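Local coordinates for thymidylate synthase (Enterobacteria phage T4, PDB 1TIS), which catalyses, as a homodimer, the reductive methylation of dUMP to dTMP for dTTP biosynthesis, converting 5,10-methylenetetrahydrofolate to dihydrofolate, at residues N166-L171 / N203-D208; V125-K130 / L252-Q257. All coordinates share one frame; numbering follows the deposited sequence.

Contact 1: residues N166-L171 / N203-D208; sequences NGYLDL and NLIPGD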
ATOM      1  N   ASN A 166       0.044   5.586  21.937  1.00 26.44           N
ATOM      2  CA  ASN A 166      -0.789   5.859  23.088  1.00 35.96           C
ATOM      3  C   ASN A 166      -0.349   7.290  23.114  1.00 37.48           C
ATOM      4  O   ASN A 166       0.670   7.653  23.709  1.00 38.43           O
ATOM      5  CB  ASN A 166      -0.376   5.169  24.416  1.00 43.38           C
ATOM      6  CG  ASN A 166      -1.501   4.744  25.384  1.00 49.17           C
ATOM      7  OD1 ASN A 166      -1.253   3.948  26.294  1.00 51.75           O
ATOM      8  ND2 ASN A 166      -2.776   5.124  25.309  1.00 49.89           N
ATOM      9  N   GLY A 167      -1.068   8.032  22.258  1.00 35.23           N
ATOM     10  CA  GLY A 167      -0.844   9.462  22.205  1.00 33.87           C
ATOM     11  C   GLY A 167      -0.087   9.950  20.989  1.00 31.68           C
ATOM     12  O   GLY A 167       0.238  11.131  20.872  1.00 26.41           O
ATOM     13  N   TYR A 168       0.231   9.062  20.062  1.00 33.03           N
ATOM     14  CA  TYR A 168       0.829   9.518  18.826  1.00 26.24           C
ATOM     15  C   TYR A 168      -0.030   9.016  17.651  1.00 21.78           C
ATOM     16  O   TYR A 168      -0.857   8.091  17.758  1.00 14.58           O
ATOM     17  CB  TYR A 168       2.256   9.006  18.734  1.00 21.67           C
ATOM     18  CG  TYR A 168       3.185   9.450  19.857  1.00 23.34           C
ATOM     19  CD1 TYR A 168       3.259   8.677  21.001  1.00 25.98           C
ATOM     20  CD2 TYR A 168       4.036  10.536  19.723  1.00 23.09           C
ATOM     21  CE1 TYR A 168       4.177   8.952  21.998  1.00 24.32           C
ATOM     22  CE2 TYR A 168       4.963  10.813  20.718  1.00 23.02           C
ATOM     23  CZ  TYR A 168       5.038  10.016  21.856  1.00 24.78           C
ATOM     24  OH  TYR A 168       6.015  10.216  22.841  1.00 21.26           O
ATOM     25  N   LEU A 169       0.098   9.742  16.558  1.00 15.41           N
ATOM     26  CA  LEU A 169      -0.616   9.442  15.341  1.00 12.14           C
ATOM     27  C   LEU A 169       0.460   9.032  14.384  1.00 11.78           C
ATOM     28  O   LEU A 169       1.522   9.654  14.365  1.00 11.96           O
ATOM     29  CB  LEU A 169      -1.298  10.667  14.808  1.00  8.93           C
ATOM     30  CG  LEU A 169      -2.043  10.557  13.521  1.00  3.55           C
ATOM     31  CD1 LEU A 169      -3.207   9.584  13.664  1.00  3.44           C
ATOM     32  CD2 LEU A 169      -2.496  11.939  13.149  1.00  2.01           C
ATOM     33  N   ASP A 170       0.256   8.023  13.578  1.00 11.10           N
ATOM     34  CA  ASP A 170       1.309   7.630  12.678  1.00 15.65           C
ATOM     35  C   ASP A 170       0.697   7.583  11.289  1.00 15.86           C
ATOM     36  O   ASP A 170      -0.496   7.247  11.230  1.00 20.72           O
ATOM     37  CB  ASP A 170       1.835   6.257  13.089  1.00 18.77           C
ATOM     38  CG  ASP A 170       2.303   6.079  14.538  1.00 18.82           C
ATOM     39  OD1 ASP A 170       2.884   6.989  15.133  1.00 20.90           O
ATOM     40  OD2 ASP A 170       2.094   4.989  15.066  1.00 20.57           O
ATOM     41  N   LEU A 171       1.395   7.928  10.195  1.00  5.05           N
ATOM     42  CA  LEU A 171       0.800   7.799   8.883  1.00  2.00           C
ATOM     43  C   LEU A 171       1.745   7.007   8.020  1.00  4.88           C
ATOM     44  O   LEU A 171       2.959   7.132   8.170  1.00  5.50           O
ATOM     45  CB  LEU A 171       0.578   9.156   8.192  1.00  4.66           C
ATOM     46  CG  LEU A 171      -0.161   9.131   6.821  1.00  5.27           C
ATOM     47  CD1 LEU A 171      -0.878  10.443   6.673  1.00  5.08           C
ATOM     48  CD2 LEU A 171       0.772   8.929   5.640  1.00  2.00           C
ATOM     49  N   ASN A 203      -6.026  15.973  18.406  1.00  4.09           N
ATOM     50  CA  ASN A 203      -5.238  16.355  19.553  1.00  7.31           C
ATOM     51  C   ASN A 203      -4.385  15.179  20.060  1.00 11.37           C
ATOM     52  O   ASN A 203      -4.369  14.644  21.185  1.00 17.69           O
ATOM     53  CB  ASN A 203      -6.172  16.910  20.641  1.00 12.51           C
ATOM     54  CG  ASN A 203      -5.424  17.692  21.734  1.00 16.07           C
ATOM     55  OD1 ASN A 203      -5.735  17.531  22.915  1.00 15.12           O
ATOM     56  ND2 ASN A 203      -4.450  18.579  21.473  1.00 13.63           N
ATOM     57  N   LEU A 204      -3.586  14.770  19.108  1.00  4.21           N
ATOM     58  CA  LEU A 204      -2.662  13.728  19.364  1.00  2.00           C
ATOM     59  C   LEU A 204      -1.326  14.365  19.027  1.00  2.50           C
ATOM     60  O   LEU A 204      -1.213  15.416  18.383  1.00  2.00           O
ATOM     61  CB  LEU A 204      -3.024  12.532  18.474  1.00  2.93           C
ATOM     62  CG  LEU A 204      -4.421  11.851  18.493  1.00  2.15           C
ATOM     63  CD1 LEU A 204      -4.313  10.416  18.050  1.00  2.00           C
ATOM     64  CD2 LEU A 204      -4.954  11.707  19.880  1.00  8.33           C
ATOM     65  N   ILE A 205      -0.294  13.713  19.537  1.00  7.54           N
ATOM     66  CA  ILE A 205       1.082  14.136  19.337  1.00  9.87           C
ATOM     67  C   ILE A 205       1.403  13.481  18.013  1.00  7.17           C
ATOM     68  O   ILE A 205       1.240  12.268  17.856  1.00  3.55           O
ATOM     69  CB  ILE A 205       2.055  13.582  20.446  1.00 12.01           C
ATOM     70  CG1 ILE A 205       1.598  13.932  21.892  1.00 14.26           C
ATOM     71  CG2 ILE A 205       3.439  14.115  20.129  1.00 12.77           C
ATOM     72  CD1 ILE A 205       1.277  15.402  22.280  1.00 15.47           C
ATOM     73  N   PRO A 206       1.797  14.235  17.008  1.00  7.94           N
ATOM     74  CA  PRO A 206       2.315  13.655  15.781  1.00 11.74           C
ATOM     75  C   PRO A 206       3.431  12.651  16.116  1.00 14.13           C
ATOM     76  O   PRO A 206       4.308  12.886  16.953  1.00 19.46           O
ATOM     77  CB  PRO A 206       2.725  14.891  15.000  1.00 14.89           C
ATOM     78  CG  PRO A 206       2.877  16.002  16.024  1.00 15.07           C
ATOM     79  CD  PRO A 206       1.749  15.696  16.980  1.00 10.59           C
ATOM     80  N   GLY A 207       3.355  11.470  15.515  1.00 14.37           N
ATOM     81  CA  GLY A 207       4.257  10.388  15.824  1.00  6.28           C
ATOM     82  C   GLY A 207       5.187  10.059  14.717  1.00  2.00           C
ATOM     83  O   GLY A 207       6.009  10.883  14.363  1.00  8.32           O
ATOM     84  N   ASP A 208       5.102   8.893  14.138  1.00  2.00           N
ATOM     85  CA  ASP A 208       6.118   8.503  13.187  1.00  6.52           C
ATOM     86  C   ASP A 208       5.568   8.579  11.789  1.00 11.46           C
ATOM     87  O   ASP A 208       4.342   8.452  11.629  1.00 18.27           O
ATOM     88  CB  ASP A 208       6.569   7.084  13.436  1.00 14.35           C
ATOM     89  CG  ASP A 208       7.269   6.799  14.761  1.00 20.93           C
ATOM     90  OD1 ASP A 208       7.188   7.586  15.719  1.00 26.65           O
ATOM     91  OD2 ASP A 208       7.902   5.749  14.825  1.00 19.46           O
TER
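Tyr168 lies across Ile205 where two strand starts pair in parallel, Tyr168 with Ile205 and Leu169 with Pro206, within a beta-alpha-beta unit whose helix 184-202 connects strands 168-179 and 205-219. With CG beside its backbone N (chi1 -60°), the Tyr168 ring lies over the start of the other strand, its CD2-CE2 side next to Ile205. From the root outward, CB sits 3.8 Å from CA of Gly207, CG passes near O of Ile205, and CD2 brings the ring edge to O of Pro206 at 3.6 Å, with that oxygen in the ring plane. CE2 then meets CG2 of Ile205 at 3.7 Å, the methyl approaching obliquely, and Arg165 adds a cation-pi contact to the ring. The backbones of the two strands form a ladder: Ile205 N donates to O of Gly167 (3.0 Å), Leu169 N to O of Ile205, and Gly207 N to O of Leu169 (2.8 Å). Leu169 turns to the face away from Tyr168, with Pro206, where helix 184-202 covers both through Val195, Val198 and Ala199. Further along, a side chain joins the ladder, as OD1 of Asp170 accepts the N-H of Asp208 at 3.1 Å. This bond is nearly straight (170° at the hydrogen) and reaches the anti side of the carboxylate, 32° out of its plane.

Contact 2: residues V125-K130 / L252-Q257; sequences VIDRIK and LSTKEQ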
ATOM      1  N   VAL A 125     -12.457   9.748   8.152  1.00  4.95           N
ATOM      2  CA  VAL A 125     -11.324   9.015   8.688  1.00  2.63           C
ATOM      3  C   VAL A 125     -10.833   9.816   9.867  1.00  2.00           C
ATOM      4  O   VAL A 125     -10.130   9.274  10.707  1.00  6.81           O
ATOM      5  CB  VAL A 125     -10.162   8.852   7.630  1.00 15.62           C
ATOM      6  CG1 VAL A 125      -9.120  10.024   7.496  1.00 10.71           C
ATOM      7  CG2 VAL A 125      -9.483   7.561   8.080  1.00 19.54           C
ATOM      8  N   ILE A 126     -11.138  11.101   9.978  1.00  2.02           N
ATOM      9  CA  ILE A 126     -10.692  11.813  11.127  1.00  2.00           C
ATOM     10  C   ILE A 126     -11.660  11.491  12.227  1.00  6.37           C
ATOM     11  O   ILE A 126     -11.252  11.512  13.372  1.00 15.72           O
ATOM     12  CB  ILE A 126     -10.595  13.277  10.749  1.00  2.01           C
ATOM     13  CG1 ILE A 126      -9.390  13.352   9.766  1.00  4.45           C
ATOM     14  CG2 ILE A 126     -10.460  14.168  11.974  1.00  2.00           C
ATOM     15  CD1 ILE A 126      -8.932  14.663   9.107  1.00  2.00           C
ATOM     16  N   ASP A 127     -12.911  11.091  11.983  1.00  9.16           N
ATOM     17  CA  ASP A 127     -13.771  10.593  13.041  1.00  8.15           C
ATOM     18  C   ASP A 127     -13.250   9.249  13.556  1.00 10.86           C
ATOM     19  O   ASP A 127     -13.010   9.231  14.762  1.00 12.47           O
ATOM     20  CB  ASP A 127     -15.202  10.426  12.547  1.00  9.97           C
ATOM     21  CG  ASP A 127     -15.917  11.737  12.192  1.00 14.71           C
ATOM     22  OD1 ASP A 127     -15.505  12.797  12.661  1.00 11.31           O
ATOM     23  OD2 ASP A 127     -16.904  11.696  11.447  1.00 15.98           O
ATOM     24  N   ARG A 128     -12.984   8.130  12.825  1.00  8.41           N
ATOM     25  CA  ARG A 128     -12.444   6.889  13.415  1.00  4.47           C
ATOM     26  C   ARG A 128     -11.314   7.153  14.392  1.00  4.96           C
ATOM     27  O   ARG A 128     -11.387   6.622  15.498  1.00  4.28           O
ATOM     28  CB  ARG A 128     -11.868   5.907  12.399  1.00  6.59           C
ATOM     29  CG  ARG A 128     -12.901   5.505  11.353  1.00 20.22           C
ATOM     30  CD  ARG A 128     -12.752   4.067  10.790  1.00 24.83           C
ATOM     31  NE  ARG A 128     -13.357   3.019  11.626  1.00 22.03           N
ATOM     32  CZ  ARG A 128     -14.229   2.124  11.143  1.00 20.01           C
ATOM     33  NH1 ARG A 128     -14.561   2.083   9.855  1.00 19.60           N
ATOM     34  NH2 ARG A 128     -14.779   1.238  11.962  1.00 22.17           N
ATOM     35  N   ILE A 129     -10.368   8.053  14.079  1.00  3.96           N
ATOM     36  CA  ILE A 129      -9.277   8.434  14.976  1.00  3.50           C
ATOM     37  C   ILE A 129      -9.844   9.098  16.213  1.00  5.93           C
ATOM     38  O   ILE A 129      -9.387   8.859  17.331  1.00 10.36           O
ATOM     39  CB  ILE A 129      -8.309   9.493  14.436  1.00  4.29           C
ATOM     40  CG1 ILE A 129      -8.070   9.443  12.916  1.00  2.00           C
ATOM     41  CG2 ILE A 129      -7.054   9.292  15.280  1.00  2.00           C
ATOM     42  CD1 ILE A 129      -7.143   8.396  12.278  1.00  2.01           C
ATOM     43  N   LYS A 130     -10.820   9.974  16.026  1.00  3.13           N
ATOM     44  CA  LYS A 130     -11.449  10.646  17.143  1.00  7.10           C
ATOM     45  C   LYS A 130     -12.246   9.672  18.002  1.00  9.40           C
ATOM     46  O   LYS A 130     -12.526   9.930  19.180  1.00 20.32           O
ATOM     47  CB  LYS A 130     -12.483  11.691  16.736  1.00  3.60           C
ATOM     48  CG  LYS A 130     -12.185  12.857  15.832  1.00  2.00           C
ATOM     49  CD  LYS A 130     -11.232  13.864  16.406  1.00  2.00           C
ATOM     50  CE  LYS A 130     -11.317  15.033  15.478  1.00  2.00           C
ATOM     51  NZ  LYS A 130     -12.583  15.706  15.645  1.00  2.02           N
ATOM     52  N   LEU A 252     -13.692  21.428  18.047  1.00 25.96           N
ATOM     53  CA  LEU A 252     -14.686  21.690  17.026  1.00 27.27           C
ATOM     54  C   LEU A 252     -15.024  20.394  16.340  1.00 29.61           C
ATOM     55  O   LEU A 252     -14.168  19.510  16.330  1.00 31.16           O
ATOM     56  CB  LEU A 252     -14.172  22.714  16.001  1.00 27.46           C
ATOM     57  CG  LEU A 252     -13.939  24.172  16.456  1.00 28.03           C
ATOM     58  CD1 LEU A 252     -13.790  25.153  15.291  1.00 25.24           C
ATOM     59  CD2 LEU A 252     -15.155  24.607  17.224  1.00 30.99           C
ATOM     60  N   SER A 253     -16.257  20.252  15.823  1.00 28.96           N
ATOM     61  CA  SER A 253     -16.656  19.025  15.151  1.00 26.81           C
ATOM     62  C   SER A 253     -15.811  18.820  13.920  1.00 26.19           C
ATOM     63  O   SER A 253     -15.540  19.819  13.255  1.00 32.35           O
ATOM     64  CB  SER A 253     -18.104  19.106  14.762  1.00 27.87           C
ATOM     65  OG  SER A 253     -18.424  20.279  14.046  1.00 34.68           O
ATOM     66  N   THR A 254     -15.363  17.609  13.584  1.00 24.61           N
ATOM     67  CA  THR A 254     -14.505  17.329  12.415  1.00 14.70           C
ATOM     68  C   THR A 254     -14.803  18.066  11.124  1.00  5.30           C
ATOM     69  O   THR A 254     -13.932  18.632  10.447  1.00  2.01           O
ATOM     70  CB  THR A 254     -14.566  15.837  12.191  1.00 15.56           C
ATOM     71  OG1 THR A 254     -14.335  15.234  13.464  1.00 21.43           O
ATOM     72  CG2 THR A 254     -13.573  15.368  11.186  1.00 15.69           C
ATOM     73  N   LYS A 255     -16.098  18.135  10.868  1.00  2.00           N
ATOM     74  CA  LYS A 255     -16.541  18.812   9.670  1.00 11.45           C
ATOM     75  C   LYS A 255     -16.296  20.344   9.755  1.00 12.78           C
ATOM     76  O   LYS A 255     -16.021  21.024   8.761  1.00 21.59           O
ATOM     77  CB  LYS A 255     -18.036  18.471   9.447  1.00 18.66           C
ATOM     78  CG  LYS A 255     -18.530  17.076   9.891  1.00 24.95           C
ATOM     79  CD  LYS A 255     -19.310  17.233  11.224  1.00 32.78           C
ATOM     80  CE  LYS A 255     -19.293  16.033  12.175  1.00 32.82           C
ATOM     81  NZ  LYS A 255     -17.979  15.854  12.779  1.00 35.74           N
ATOM     82  N   GLU A 256     -16.316  20.923  10.952  1.00  7.96           N
ATOM     83  CA  GLU A 256     -16.075  22.324  11.244  1.00  3.69           C
ATOM     84  C   GLU A 256     -14.587  22.698  11.380  1.00 10.76           C
ATOM     85  O   GLU A 256     -14.145  23.855  11.194  1.00  7.94           O
ATOM     86  CB  GLU A 256     -16.849  22.578  12.495  1.00  2.01           C
ATOM     87  CG  GLU A 256     -17.091  23.993  12.829  1.00 10.23           C
ATOM     88  CD  GLU A 256     -17.585  24.758  11.632  1.00 17.96           C
ATOM     89  OE1 GLU A 256     -18.729  24.549  11.217  1.00 20.93           O
ATOM     90  OE2 GLU A 256     -16.793  25.546  11.114  1.00 27.75           O
ATOM     91  N   GLN A 257     -13.803  21.657  11.703  1.00 14.72           N
ATOM     92  CA  GLN A 257     -12.352  21.742  11.806  1.00 19.11           C
ATOM     93  C   GLN A 257     -11.689  21.828  10.433  1.00 21.24           C
ATOM     94  O   GLN A 257     -10.726  22.595  10.295  1.00 19.85           O
ATOM     95  CB  GLN A 257     -11.759  20.535  12.524  1.00 16.96           C
ATOM     96  CG  GLN A 257     -12.152  20.369  13.981  1.00 15.23           C
ATOM     97  CD  GLN A 257     -11.369  19.254  14.665  1.00 13.76           C
ATOM     98  OE1 GLN A 257     -11.276  18.177  14.095  1.00 12.06           O
ATOM     99  NE2 GLN A 257     -10.740  19.429  15.825  1.00 10.66           N
TER
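Ile126 lays its CG2 methyl obliquely over CG2 of Thr254, 3.4 Å away, where the first turn of helix 254-262 meets the flank of helix 121-131. Ser253 occupies the N-cap position of the incoming helix, and its O takes the N-H groups of Glu256 and Gln257. The methyl of Thr254 is anti to the backbone N and faces Ile126, and the Thr254 side chain also touches Met201 of helix 184-202; OG1 (chi1 -49°) stands beside that N and serves two residues about one turn apart on helix 121-131. OG1 donates to OD1 of Asp127 at 2.8 Å, nearly in line with the carboxylate C-O bond, and accepts from NZ of Lys130, also at 2.8 Å. Lys130 reaches it by a chain bent at chi2 and chi4 that runs past Thr254 in the opposite direction. The same NZ makes a weak bond to OE1 of Gln257 (3.2 Å), whose NE2 is held by the backbone O atoms of Phe249 and Met201, fixing the amide's orientation. Asp127 has two lysines nearby, which would probably favour its charged form: Lys130, linked through the Thr254 hydroxyl, and Lys255, through a long salt bridge with NZ 3.9 Å from OD1.

In the fold
Contacts 1 and 2 lie about 15 Å apart, centre to centre, on the same side of the chain's centre. Both are partly buried, about 18 and 21 Å from that centre, and neither is a pure core contact. Contact 1 aligns strands of the central mixed sheet, so main-chain hydrogen bonds dominate; contact 2 ties two helices through side chains alone, a small apolar patch beside a chain of polar groups. Helix 184-202 is common to both: Val198 touches Leu169 and Ile126. The two also meet directly, CG2 of Ile129 packing on CD1 of Leu204 and of Leu169. Asp170 packs on Phe30 of the second subunit, while Arg128 of segment 125-130 packs on Arg21 of that subunit.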